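Local structure of Cj0977 (Campylobacter jejuni, 3BNV) at residues Leu31-Ala36 with Ala74-Gln79; Met57-Asp60 with Ile65-Ala68; Phe69-Ala74 with Ser92-Tyr97; Gln79-Lys84 with Leu108-Leu113; Val123-His128 with Lys133-Thr138. The protein is of unknown biochemical function but is a sigma28-regulated, nonflagellar virulence protein of hot-dog fold, found here as a dimer. All blocks are in the same frame, centred on the assembly; numbering follows the deposited sequence.

Contact 1 (Leu31-Ala36 with Ala74-Gln79)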
# COMPACT_ATOMS: atom_id res chain seq x y z
N LEU A 31 -11.74 0.68 -7.94
CA LEU A 31 -11.00 0.80 -6.70
C LEU A 31 -11.84 1.43 -5.60
O LEU A 31 -12.60 2.36 -5.85
CB LEU A 31 -9.77 1.67 -6.92
CG LEU A 31 -8.46 1.31 -6.22
CD1 LEU A 31 -7.60 2.57 -6.12
CD2 LEU A 31 -8.66 0.66 -4.87
N ASN A 32 -11.71 0.94 -4.39
CA ASN A 32 -12.38 1.57 -3.27
C ASN A 32 -11.78 2.93 -2.86
O ASN A 32 -10.77 3.00 -2.14
CB ASN A 32 -12.44 0.65 -2.09
CG ASN A 32 -13.26 1.21 -1.01
OD1 ASN A 32 -13.70 0.52 -0.12
ND2 ASN A 32 -13.53 2.50 -1.11
N THR A 33 -12.42 4.01 -3.28
CA THR A 33 -11.84 5.34 -3.12
C THR A 33 -11.81 5.78 -1.65
O THR A 33 -11.21 6.83 -1.33
CB THR A 33 -12.59 6.43 -3.96
OG1 THR A 33 -13.94 6.55 -3.52
CG2 THR A 33 -12.61 6.08 -5.42
N SER A 34 -12.46 5.01 -0.77
CA SER A 34 -12.49 5.31 0.66
C SER A 34 -11.19 4.86 1.33
O SER A 34 -10.91 5.25 2.47
CB SER A 34 -13.63 4.56 1.35
OG SER A 34 -14.89 5.04 0.94
N LEU A 35 -10.43 4.01 0.63
CA LEU A 35 -9.21 3.44 1.17
C LEU A 35 -7.98 3.98 0.45
O LEU A 35 -6.88 4.01 1.02
CB LEU A 35 -9.20 1.91 1.02
CG LEU A 35 -10.29 1.00 1.59
CD1 LEU A 35 -10.06 -0.40 1.09
CD2 LEU A 35 -10.26 0.98 3.11
N ALA A 36 -8.15 4.40 -0.80
CA ALA A 36 -7.01 4.86 -1.58
C ALA A 36 -7.08 6.34 -1.90
O ALA A 36 -6.16 6.90 -2.48
CB ALA A 36 -6.87 4.05 -2.85
N ALA A 74 -0.65 6.76 -2.94
CA ALA A 74 0.39 7.08 -3.91
C ALA A 74 0.29 6.19 -5.16
O ALA A 74 0.48 6.64 -6.30
CB ALA A 74 1.72 6.95 -3.27
N ASN A 75 -0.01 4.93 -4.92
CA ASN A 75 -0.18 3.96 -5.97
C ASN A 75 -1.33 4.40 -6.90
O ASN A 75 -1.24 4.36 -8.14
CB ASN A 75 -0.42 2.62 -5.30
CG ASN A 75 -0.55 1.47 -6.26
OD1 ASN A 75 -0.67 1.64 -7.49
ND2 ASN A 75 -0.56 0.27 -5.71
N TYR A 76 -2.41 4.86 -6.31
CA TYR A 76 -3.56 5.29 -7.09
C TYR A 76 -3.25 6.55 -7.91
O TYR A 76 -3.40 6.56 -9.12
CB TYR A 76 -4.75 5.41 -6.15
CG TYR A 76 -6.09 5.74 -6.76
CD1 TYR A 76 -6.97 6.55 -6.09
CD2 TYR A 76 -6.48 5.22 -7.96
CE1 TYR A 76 -8.21 6.85 -6.61
CE2 TYR A 76 -7.73 5.52 -8.50
CZ TYR A 76 -8.59 6.34 -7.82
OH TYR A 76 -9.83 6.65 -8.33
N VAL A 77 -2.79 7.61 -7.27
CA VAL A 77 -2.50 8.84 -8.00
C VAL A 77 -1.35 8.67 -9.05
O VAL A 77 -1.36 9.31 -10.10
CB VAL A 77 -2.28 10.06 -7.08
CG1 VAL A 77 -0.89 10.06 -6.50
CG2 VAL A 77 -2.46 11.31 -7.83
N ALA A 78 -0.38 7.81 -8.78
CA ALA A 78 0.61 7.50 -9.83
C ALA A 78 -0.06 6.95 -11.07
O ALA A 78 0.21 7.39 -12.19
CB ALA A 78 1.63 6.49 -9.34
N GLN A 79 -0.93 5.96 -10.90
CA GLN A 79 -1.61 5.42 -12.06
C GLN A 79 -2.51 6.45 -12.70
O GLN A 79 -2.61 6.49 -13.90
CB GLN A 79 -2.40 4.17 -11.71
CG GLN A 79 -1.54 3.01 -11.26
CD GLN A 79 -2.26 1.70 -11.40
OE1 GLN A 79 -2.50 1.25 -12.52
NE2 GLN A 79 -2.64 1.09 -10.30

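Contact 2 (Met57-Asp60 with Ile65-Ala68)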
# COMPACT_ATOMS: atom_id res chain seq x y z
N MSE A 57 -8.26 2.57 8.71
CA MSE A 57 -6.85 2.44 8.37
C MSE A 57 -5.90 2.52 9.57
O MSE A 57 -4.69 2.54 9.40
CB MSE A 57 -6.46 3.43 7.27
CG MSE A 57 -7.58 4.36 6.84
SE MSE A 57 -7.08 5.66 5.46
CE MSE A 57 -5.31 6.08 6.12
N VAL A 58 -6.43 2.53 10.78
CA VAL A 58 -5.57 2.63 11.96
C VAL A 58 -4.77 1.37 12.18
O VAL A 58 -5.23 0.28 11.87
CB VAL A 58 -6.36 2.94 13.26
CG1 VAL A 58 -7.06 4.29 13.16
CG2 VAL A 58 -7.34 1.78 13.57
N ALA A 59 -3.59 1.52 12.76
CA ALA A 59 -2.76 0.41 13.17
C ALA A 59 -3.00 0.11 14.64
O ALA A 59 -2.82 -1.02 15.08
CB ALA A 59 -1.31 0.76 12.97
N ASP A 60 -3.38 1.13 15.39
CA ASP A 60 -3.52 1.00 16.83
C ASP A 60 -4.67 1.84 17.40
O ASP A 60 -5.41 2.49 16.66
CB ASP A 60 -2.19 1.26 17.53
CG ASP A 60 -1.71 2.71 17.38
OD1 ASP A 60 -2.52 3.63 17.11
OD2 ASP A 60 -0.49 2.93 17.55
N ILE A 65 -1.93 5.72 11.66
CA ILE A 65 -2.43 5.22 10.40
C ILE A 65 -1.39 4.31 9.77
O ILE A 65 -0.25 4.71 9.55
CB ILE A 65 -2.71 6.41 9.47
CG1 ILE A 65 -3.73 7.34 10.12
CG2 ILE A 65 -3.25 5.96 8.15
CD1 ILE A 65 -5.20 6.86 10.05
N PHE A 66 -1.80 3.08 9.44
CA PHE A 66 -0.92 2.11 8.83
C PHE A 66 -0.32 2.72 7.59
O PHE A 66 -1.05 3.23 6.74
CB PHE A 66 -1.72 0.89 8.44
CG PHE A 66 -0.88 -0.30 8.11
CD1 PHE A 66 -1.13 -1.04 6.95
CD2 PHE A 66 0.11 -0.74 8.98
CE1 PHE A 66 -0.39 -2.17 6.66
CE2 PHE A 66 0.85 -1.87 8.71
CZ PHE A 66 0.60 -2.59 7.54
N ASP A 67 1.00 2.64 7.46
CA ASP A 67 1.70 3.32 6.38
C ASP A 67 1.25 2.87 4.98
O ASP A 67 1.24 3.67 4.03
CB ASP A 67 3.20 3.14 6.54
CG ASP A 67 3.75 3.85 7.79
OD1 ASP A 67 4.29 3.19 8.72
OD2 ASP A 67 3.68 5.10 7.84
N ALA A 68 0.84 1.62 4.83
CA ALA A 68 0.43 1.11 3.53
C ALA A 68 -0.70 1.90 2.89
O ALA A 68 -0.81 1.94 1.66
CB ALA A 68 0.04 -0.34 3.63

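Contact 3 (Phe69-Ala74 with Ser92-Tyr97)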
# COMPACT_ATOMS: atom_id res chain seq x y z
N PHE A 69 -1.52 2.55 3.69
CA PHE A 69 -2.60 3.35 3.10
C PHE A 69 -2.05 4.57 2.42
O PHE A 69 -2.60 5.04 1.42
CB PHE A 69 -3.67 3.70 4.12
CG PHE A 69 -4.39 2.50 4.60
CD1 PHE A 69 -5.31 1.88 3.80
CD2 PHE A 69 -4.04 1.91 5.81
CE1 PHE A 69 -5.95 0.74 4.20
CE2 PHE A 69 -4.67 0.78 6.22
CZ PHE A 69 -5.63 0.18 5.42
N ILE A 70 -0.93 5.08 2.93
CA ILE A 70 -0.32 6.20 2.26
C ILE A 70 0.18 5.67 0.93
O ILE A 70 0.00 6.32 -0.10
CB ILE A 70 0.85 6.72 3.04
CG1 ILE A 70 0.43 7.11 4.44
CG2 ILE A 70 1.45 7.91 2.36
CD1 ILE A 70 1.69 7.28 5.35
N PHE A 71 0.78 4.47 0.96
CA PHE A 71 1.27 3.88 -0.27
C PHE A 71 0.10 3.66 -1.22
O PHE A 71 0.16 4.02 -2.38
CB PHE A 71 2.01 2.57 -0.04
CG PHE A 71 2.53 1.91 -1.32
CD1 PHE A 71 1.78 0.98 -1.99
CD2 PHE A 71 3.77 2.25 -1.85
CE1 PHE A 71 2.26 0.37 -3.16
CE2 PHE A 71 4.23 1.66 -3.02
CZ PHE A 71 3.48 0.72 -3.66
N ALA A 72 -0.99 3.09 -0.72
CA ALA A 72 -2.13 2.90 -1.58
C ALA A 72 -2.50 4.19 -2.28
O ALA A 72 -2.72 4.18 -3.48
CB ALA A 72 -3.30 2.37 -0.80
N ALA A 73 -2.58 5.29 -1.55
CA ALA A 73 -2.97 6.53 -2.17
C ALA A 73 -1.94 6.91 -3.26
O ALA A 73 -2.30 7.28 -4.37
CB ALA A 73 -3.10 7.61 -1.13
N ALA A 74 -0.65 6.76 -2.94
CA ALA A 74 0.39 7.08 -3.91
C ALA A 74 0.29 6.19 -5.16
O ALA A 74 0.48 6.64 -6.30
CB ALA A 74 1.72 6.95 -3.27
N SER A 92 8.50 0.07 -6.83
CA SER A 92 8.45 1.37 -6.14
C SER A 92 9.61 1.60 -5.18
O SER A 92 10.23 0.64 -4.68
CB SER A 92 7.12 1.57 -5.40
OG SER A 92 6.79 0.42 -4.66
N LYS A 93 9.89 2.87 -4.94
CA LYS A 93 10.92 3.28 -4.00
C LYS A 93 10.35 4.45 -3.20
O LYS A 93 10.24 5.56 -3.73
CB LYS A 93 12.16 3.71 -4.77
CG LYS A 93 13.27 4.27 -3.91
CD LYS A 93 14.24 3.18 -3.51
CE LYS A 93 15.05 3.56 -2.27
NZ LYS A 93 16.17 4.48 -2.61
N CYS A 94 9.95 4.20 -1.96
CA CYS A 94 9.28 5.24 -1.14
C CYS A 94 10.03 5.64 0.11
O CYS A 94 10.74 4.82 0.71
CB CYS A 94 7.89 4.82 -0.69
SG CYS A 94 6.88 4.13 -1.96
N PHE A 95 9.84 6.90 0.50
CA PHE A 95 10.23 7.41 1.81
C PHE A 95 8.97 7.86 2.56
O PHE A 95 8.14 8.60 2.02
CB PHE A 95 11.18 8.61 1.69
CG PHE A 95 12.46 8.28 0.98
CD1 PHE A 95 13.55 7.77 1.67
CD2 PHE A 95 12.57 8.45 -0.42
CE1 PHE A 95 14.71 7.44 1.00
CE2 PHE A 95 13.74 8.12 -1.08
CZ PHE A 95 14.80 7.62 -0.37
N PHE A 96 8.84 7.42 3.80
CA PHE A 96 7.79 7.84 4.70
C PHE A 96 8.40 8.68 5.79
O PHE A 96 8.88 8.14 6.76
CB PHE A 96 7.18 6.62 5.37
CG PHE A 96 6.60 5.63 4.40
CD1 PHE A 96 7.37 4.61 3.89
CD2 PHE A 96 5.29 5.71 4.03
CE1 PHE A 96 6.83 3.70 3.03
CE2 PHE A 96 4.75 4.81 3.18
CZ PHE A 96 5.51 3.80 2.68
N TYR A 97 8.36 9.99 5.66
CA TYR A 97 9.07 10.88 6.59
C TYR A 97 8.43 10.95 7.96
O TYR A 97 9.08 11.18 8.95
CB TYR A 97 9.20 12.29 6.02
CG TYR A 97 9.88 12.35 4.68
CD1 TYR A 97 11.19 11.91 4.53
CD2 TYR A 97 9.23 12.84 3.56
CE1 TYR A 97 11.84 11.96 3.30
CE2 TYR A 97 9.87 12.90 2.32
CZ TYR A 97 11.18 12.46 2.20
OH TYR A 97 11.82 12.51 0.98

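Contact 4 (Gln79-Lys84 with Leu108-Leu113)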
# COMPACT_ATOMS: atom_id res chain seq x y z
N GLN A 79 -0.93 5.96 -10.90
CA GLN A 79 -1.61 5.42 -12.06
C GLN A 79 -2.51 6.45 -12.70
O GLN A 79 -2.61 6.49 -13.90
CB GLN A 79 -2.40 4.17 -11.71
CG GLN A 79 -1.54 3.01 -11.26
CD GLN A 79 -2.26 1.70 -11.40
OE1 GLN A 79 -2.50 1.25 -12.52
NE2 GLN A 79 -2.64 1.09 -10.30
N ALA A 80 -3.13 7.33 -11.91
CA ALA A 80 -3.98 8.34 -12.52
C ALA A 80 -3.19 9.32 -13.38
O ALA A 80 -3.73 9.88 -14.33
CB ALA A 80 -4.74 9.06 -11.49
N SER A 81 -1.92 9.51 -13.07
CA SER A 81 -1.07 10.43 -13.83
C SER A 81 -0.79 9.93 -15.23
O SER A 81 -0.44 10.71 -16.10
CB SER A 81 0.25 10.66 -13.11
OG SER A 81 1.07 9.51 -13.20
N ILE A 82 -0.90 8.63 -15.44
CA ILE A 82 -0.72 8.02 -16.75
C ILE A 82 -2.07 7.78 -17.41
O ILE A 82 -2.22 7.93 -18.61
CB ILE A 82 -0.04 6.65 -16.61
CG1 ILE A 82 1.31 6.84 -15.94
CG2 ILE A 82 0.06 5.94 -17.98
CD1 ILE A 82 2.04 8.06 -16.48
N ASN A 83 -3.05 7.38 -16.60
CA ASN A 83 -4.43 7.22 -17.06
C ASN A 83 -4.64 6.28 -18.25
O ASN A 83 -5.34 6.62 -19.20
CB ASN A 83 -5.09 8.56 -17.38
CG ASN A 83 -6.60 8.46 -17.39
OD1 ASN A 83 -7.17 7.56 -16.79
ND2 ASN A 83 -7.26 9.38 -18.06
N LYS A 84 -4.05 5.11 -18.19
CA LYS A 84 -4.28 4.11 -19.20
C LYS A 84 -5.28 3.09 -18.68
O LYS A 84 -5.32 2.79 -17.49
CB LYS A 84 -2.98 3.41 -19.56
CG LYS A 84 -2.02 4.28 -20.33
CD LYS A 84 -2.28 4.23 -21.81
CE LYS A 84 -1.48 5.27 -22.55
NZ LYS A 84 -1.81 5.17 -24.00
N LEU A 108 -1.80 14.46 -2.22
CA LEU A 108 -0.77 13.88 -3.08
C LEU A 108 -0.70 14.54 -4.46
O LEU A 108 -1.72 14.89 -5.04
CB LEU A 108 -0.99 12.37 -3.21
CG LEU A 108 -1.17 11.60 -1.90
CD1 LEU A 108 -2.60 11.59 -1.37
CD2 LEU A 108 -0.69 10.16 -2.04
N GLU A 109 0.50 14.71 -4.98
CA GLU A 109 0.69 15.12 -6.37
C GLU A 109 1.60 14.13 -7.06
O GLU A 109 2.59 13.68 -6.47
CB GLU A 109 1.30 16.50 -6.50
CG GLU A 109 0.45 17.58 -5.95
CD GLU A 109 1.07 18.95 -6.12
OE1 GLU A 109 0.89 19.79 -5.20
OE2 GLU A 109 1.73 19.19 -7.16
N ALA A 110 1.28 13.80 -8.30
CA ALA A 110 2.08 12.85 -9.09
C ALA A 110 2.48 13.45 -10.42
O ALA A 110 1.66 14.05 -11.11
CB ALA A 110 1.27 11.57 -9.31
N HIS A 111 3.75 13.28 -10.78
CA HIS A 111 4.25 13.80 -12.06
C HIS A 111 5.01 12.69 -12.73
O HIS A 111 5.95 12.13 -12.14
CB HIS A 111 5.19 14.96 -11.84
CG HIS A 111 4.57 16.12 -11.14
ND1 HIS A 111 4.06 17.21 -11.82
CD2 HIS A 111 4.42 16.39 -9.83
CE1 HIS A 111 3.59 18.09 -10.95
NE2 HIS A 111 3.81 17.63 -9.73
N ALA A 112 4.59 12.34 -13.95
CA ALA A 112 5.19 11.27 -14.72
C ALA A 112 6.33 11.83 -15.53
O ALA A 112 6.18 12.83 -16.18
CB ALA A 112 4.16 10.66 -15.63
N LEU A 113 7.49 11.17 -15.50
CA LEU A 113 8.62 11.60 -16.31
C LEU A 113 8.27 11.39 -17.78
O LEU A 113 7.79 10.32 -18.16
CB LEU A 113 9.88 10.82 -15.96
CG LEU A 113 10.50 11.27 -14.64
CD1 LEU A 113 11.76 10.46 -14.27
CD2 LEU A 113 10.79 12.81 -14.67

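Contact 5 (Val123-His128 with Lys133-Thr138)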
# COMPACT_ATOMS: atom_id res chain seq x y z
N VAL A 123 7.03 7.55 -12.17
CA VAL A 123 6.17 8.60 -11.65
C VAL A 123 6.65 9.07 -10.28
O VAL A 123 6.88 8.26 -9.38
CB VAL A 123 4.73 8.09 -11.54
CG1 VAL A 123 3.81 9.17 -10.93
CG2 VAL A 123 4.23 7.63 -12.90
N LYS A 124 6.81 10.37 -10.14
CA LYS A 124 7.29 10.95 -8.89
C LYS A 124 6.04 11.37 -8.09
O LYS A 124 5.19 12.11 -8.60
CB LYS A 124 8.20 12.14 -9.23
CG LYS A 124 9.47 12.21 -8.43
CD LYS A 124 9.15 12.22 -6.91
CE LYS A 124 10.41 12.37 -6.01
NZ LYS A 124 11.02 11.05 -5.62
N VAL A 125 5.89 10.83 -6.89
CA VAL A 125 4.75 11.16 -6.04
C VAL A 125 5.22 11.83 -4.74
O VAL A 125 6.24 11.44 -4.17
CB VAL A 125 3.94 9.92 -5.65
CG1 VAL A 125 2.61 10.32 -5.03
CG2 VAL A 125 3.72 9.00 -6.86
N VAL A 126 4.47 12.82 -4.28
CA VAL A 126 4.84 13.57 -3.10
C VAL A 126 3.56 13.74 -2.29
O VAL A 126 2.51 13.97 -2.87
CB VAL A 126 5.39 14.94 -3.50
CG1 VAL A 126 4.31 15.97 -3.43
CG2 VAL A 126 6.48 15.35 -2.61
N GLY A 127 3.64 13.60 -0.96
CA GLY A 127 2.45 13.75 -0.11
C GLY A 127 2.63 14.79 1.00
O GLY A 127 3.69 14.86 1.64
N HIS A 128 1.61 15.60 1.23
CA HIS A 128 1.67 16.63 2.25
C HIS A 128 0.50 16.49 3.23
O HIS A 128 -0.60 16.12 2.83
CB HIS A 128 1.55 18.01 1.62
CG HIS A 128 2.82 18.52 1.04
ND1 HIS A 128 3.16 18.33 -0.28
CD2 HIS A 128 3.85 19.21 1.60
CE1 HIS A 128 4.34 18.89 -0.52
NE2 HIS A 128 4.77 19.43 0.61
N LYS A 133 5.75 18.04 4.20
CA LYS A 133 5.96 16.91 3.31
C LYS A 133 6.14 15.63 4.14
O LYS A 133 7.05 15.52 4.94
CB LYS A 133 7.16 17.16 2.39
CG LYS A 133 7.42 16.03 1.41
CD LYS A 133 8.83 16.09 0.85
CE LYS A 133 8.92 17.06 -0.33
NZ LYS A 133 10.02 16.79 -1.33
N MSE A 134 5.26 14.67 3.94
CA MSE A 134 5.19 13.45 4.75
C MSE A 134 5.72 12.24 3.99
O MSE A 134 6.18 11.25 4.58
CB MSE A 134 3.72 13.09 5.03
CG MSE A 134 2.89 14.15 5.69
SE MSE A 134 3.41 14.70 7.52
CE MSE A 134 2.61 13.20 8.56
N PHE A 135 5.59 12.28 2.67
CA PHE A 135 5.86 11.13 1.87
C PHE A 135 6.43 11.54 0.51
O PHE A 135 6.02 12.55 -0.09
CB PHE A 135 4.58 10.28 1.72
CG PHE A 135 4.67 9.22 0.68
CD1 PHE A 135 5.12 7.95 1.00
CD2 PHE A 135 4.29 9.47 -0.62
CE1 PHE A 135 5.21 6.91 0.03
CE2 PHE A 135 4.37 8.44 -1.61
CZ PHE A 135 4.84 7.15 -1.27
N GLU A 136 7.36 10.74 0.03
CA GLU A 136 8.01 10.99 -1.25
C GLU A 136 8.32 9.62 -1.88
O GLU A 136 8.80 8.71 -1.20
CB GLU A 136 9.27 11.83 -1.02
CG GLU A 136 9.89 12.45 -2.24
CD GLU A 136 10.58 13.80 -1.98
OE1 GLU A 136 10.84 14.17 -0.80
OE2 GLU A 136 10.85 14.50 -2.97
N GLY A 137 8.02 9.46 -3.16
CA GLY A 137 8.26 8.18 -3.79
C GLY A 137 8.28 8.15 -5.31
O GLY A 137 7.72 9.02 -5.97
N THR A 138 8.95 7.14 -5.84
CA THR A 138 8.92 6.89 -7.27
C THR A 138 8.21 5.59 -7.53
O THR A 138 8.55 4.55 -6.95
CB THR A 138 10.31 6.74 -7.85
OG1 THR A 138 11.09 7.92 -7.62
CG2 THR A 138 10.19 6.53 -9.33

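Contact 1 (Leu31-Ala36 with Ala74-Gln79)
Leu31 and Tyr76 carry most of this contact, through a CH-pi interaction. The CD1 methyl of Leu31 lies over one face of the phenol ring, 3.7 Å from the Tyr76 centroid and 22° off the ring normal. It is displaced toward the CG-CD2 side, so that Tyr76 CD2 rather than the ring centre is its nearest neighbour. The two side chains point in opposite senses where they overlap. With CG of Tyr76 trans to the main-chain N (chi1 -175°), the ring reaches outward from helix 67-82 to meet the segment 31-36.

Plain van der Waals packing completes the grip on the tyrosine. Ala36 CB rests 4.1 Å from Tyr76 CD1, while the Ala36 carbonyl O approaches that same side at the ring edge, close to the ring plane. Farther along the phenol, the Thr33 CG2 methyl stands 4.1 Å from Tyr76 OH. One tyrosine is thus met over a face, at an edge and beside its hydroxyl by three residues of the segment 31-36.

Hydrogen bonding is local to each segment. Asn32 O receives both Leu35 N (3.0 Å) and Ala36 N, which curls the chain into the brief helical turn bearing Thr33 and Ala36. On the other side, Gln79 NE2 makes a weak bond to Asn75 OD1, and Gln79 OE1 is hydrogen-bonded to Ser87 OG.

Beyond the contact, Cys28 also touches Tyr76, and Phe66 of the second subunit packs on Leu31, Asn75 and Gln79. Ala74 and Ala78 rest on Val125 of strand 120-129, so the turn and the sheet both pack against helix 67-82.

Contact 2 (Met57-Asp60 with Ile65-Ala68)
Ile65 and Met57, a selenomethionine, bury the largest areas here, and Phe66 follows. Ile65 directs its CB away from the loop 57-60, yet its branches still reach across. CG2, trans to the main-chain N, stands 4.2 Å from Met57 CB and 3.9 Å from the Met57 carbonyl O. The CD1 methyl at the end of the other branch is 4.4 Å from Val58 CG1, so Ile65 is touched by two successive residues. The modelled approach of Met57 CE to Ile65 CG2 is shorter than two carbons can sit, which makes the exact placing of that terminal methyl doubtful.

Met57 also supplies the one polar link between the segments: Phe66 N donates to Met57 O at 2.9 Å, with an N-H...O angle of 161°. Beside it, Val58 and Ile65 form a single backbone bridge, their CA atoms 4.4 Å apart. This small closure pins the middle of the irregular linker between strand 46-52 and helix 67-82, the long helix of the hot-dog fold, to the linker's last residues.

Phe66 touches the loop mainly near its own backbone, with CB 3.5 Å from Met57 O. Its ring is directed off the loop, although Ala59 CB approaches CD2 obliquely at 4.5 Å. Asn75 of the second subunit packs on this phenylalanine. Nearby, Asp67 OD1 accepts from Ile89 N of the second subunit, and Asp60 OD2 is hydrogen-bonded to His147 NE2 of that same subunit.

Contact 3 (Phe69-Ala74 with Ser92-Tyr97)
Phe71 projects from helix 67-82 toward Ser92 and Cys94, and its ring can be followed outward atom by atom. From CB, the ring is carried toward the segment 92-97 by a chi1 of 179°, which sets CG trans to the main-chain N. CD2 then comes 3.6 Å from Cys94 SG. The next atom, CE2, meets Ser92 through both OG, at 3.3 Å, and CB, at 3.7 Å. At the far end of the ring CZ is 3.5 Å from the same Ser92 OG.

All of this happens along one rim of the ring. Cys94 SG lies 4.8 Å from the Phe71 centroid and 89° off the normal, a sulfur-aromatic contact made at the edge, and the serine keeps to the ring plane as well.

This is the helix-on-sheet packing of a hot-dog fold, in which strand 87-96 bounds the sheet within the chain; the short helix and strand axes approach to 10.5 Å and run at 131°. Across the dimer interface Ser92 to Phe95 pair antiparallel with a strand of the second subunit, and Phe71 stacks on Phe71 of that subunit.

One residue earlier in the helix, Ile70 CD1 reaches the edge of the Phe96 ring, 4.1 Å from CD2. The two side chains run antiparallel as they pass, and Phe135 touches them both from strand 132-143.

Contact 4 (Gln79-Lys84 with Leu108-Leu113)
The final turn of the hot-dog helix 67-82 settles on the end of strand 105-112, where Ser81 and Ile82 meet the small residues Ala110 and Ala112. The backbones are nearest at Ser81 and Ala110, whose CA atoms are 6.2 Å apart. Both alanines point their methyls at the helix, one beyond the other along the strand.

Ser81 meets them with different atoms: its CB lies 4.0 Å from Ala110 CB, whereas its OG lies 4.1 Å from Ala112 CB. With chi1 at 72°, OG sits over its own backbone and turns back along the helix, where it is hydrogen-bonded to Ala78 O. The buried hydroxyl is therefore satisfied by its own helix while it lies against an apolar methyl.

Ile82 sets off alongside the strand, but its longer branch bends round until CD1 stands 3.5 Å from Ala112 CB. Arg121 of strand 120-129 touches both members of this pair, and Val123 of that strand touches Ser81 and Ala110.

Just beyond, the chain leaves the helix. Gln79 O accepts from both Ile82 N, at 3.1 Å, and Asn83 N, at 2.9 Å, and Asn83 turns away in a left-handed conformation with phi of 56°. Small alanines let the last turn come close to the strand. A long helix lying in the hollow of a curved antiparallel sheet is what gives the hot-dog fold its name: the sheet as bun, the helix as sausage.

Contact 5 (Val123-His128 with Lys133-Thr138)
Val125 and Gly137 form a hydrogen-bonded antiparallel pair, with Val125 N donating to Gly137 O at 2.7 Å and Gly137 N returning to Val125 O at 2.8 Å. The first bond is nearly straight, with an N-H...O angle of 178°. At the next such pair Gly127 N gives to Phe135 O over 2.7 Å. The return is shared: Gly127 O receives Met134 N at 2.8 Å and, more weakly, Phe135 N at 3.4 Å. That extra residue shifts the register, so His128 faces Lys133.

The polar side chains lie on the sheet face of Val126. Lys133 NZ forms a salt bridge with Glu136 OE1 (2.8 Å), coming from above the carboxylate plane, while its aliphatic end passes Val126 CG2. Glu136 OE1 is also hydrogen-bonded to Tyr97 OH, which would help to hold the carboxylate in position. Lys124 NZ, 4.4 Å from Glu136 OE2, is near but beyond a salt bridge.

On the reverse face Val125 CG1 meets the edge of the Phe135 ring, and both residues pack under helix 67-82. Two residues, Met134 and Phe135, set against Gly127 make a classic beta bulge in the hairpin of strands 120-129 and 132-143.

Four of the five contacts use helix 67-82: contact 2 at its entrance, then contacts 3, 1 and 4 in order toward its C-terminal end. Contacts 2 and 4 accordingly lie on opposite sides of the chain's centre, about 24 Å between centres. Contact 5 joins two strands beneath the helix, and its centre is about 7 Å from that of contact 3. The sheet order places strands 105-112, 120-129, 132-143 and 87-96 side by side, linking contacts 4, 5 and 3. Along the chain, contact 1 crosses contact 3 and encloses contact 2. Contacts 1, 2 and 3 lie against the second subunit, and contact 4 reaches it through Gln79, so helix 67-82 packs both on its own sheet and at the dimer interface.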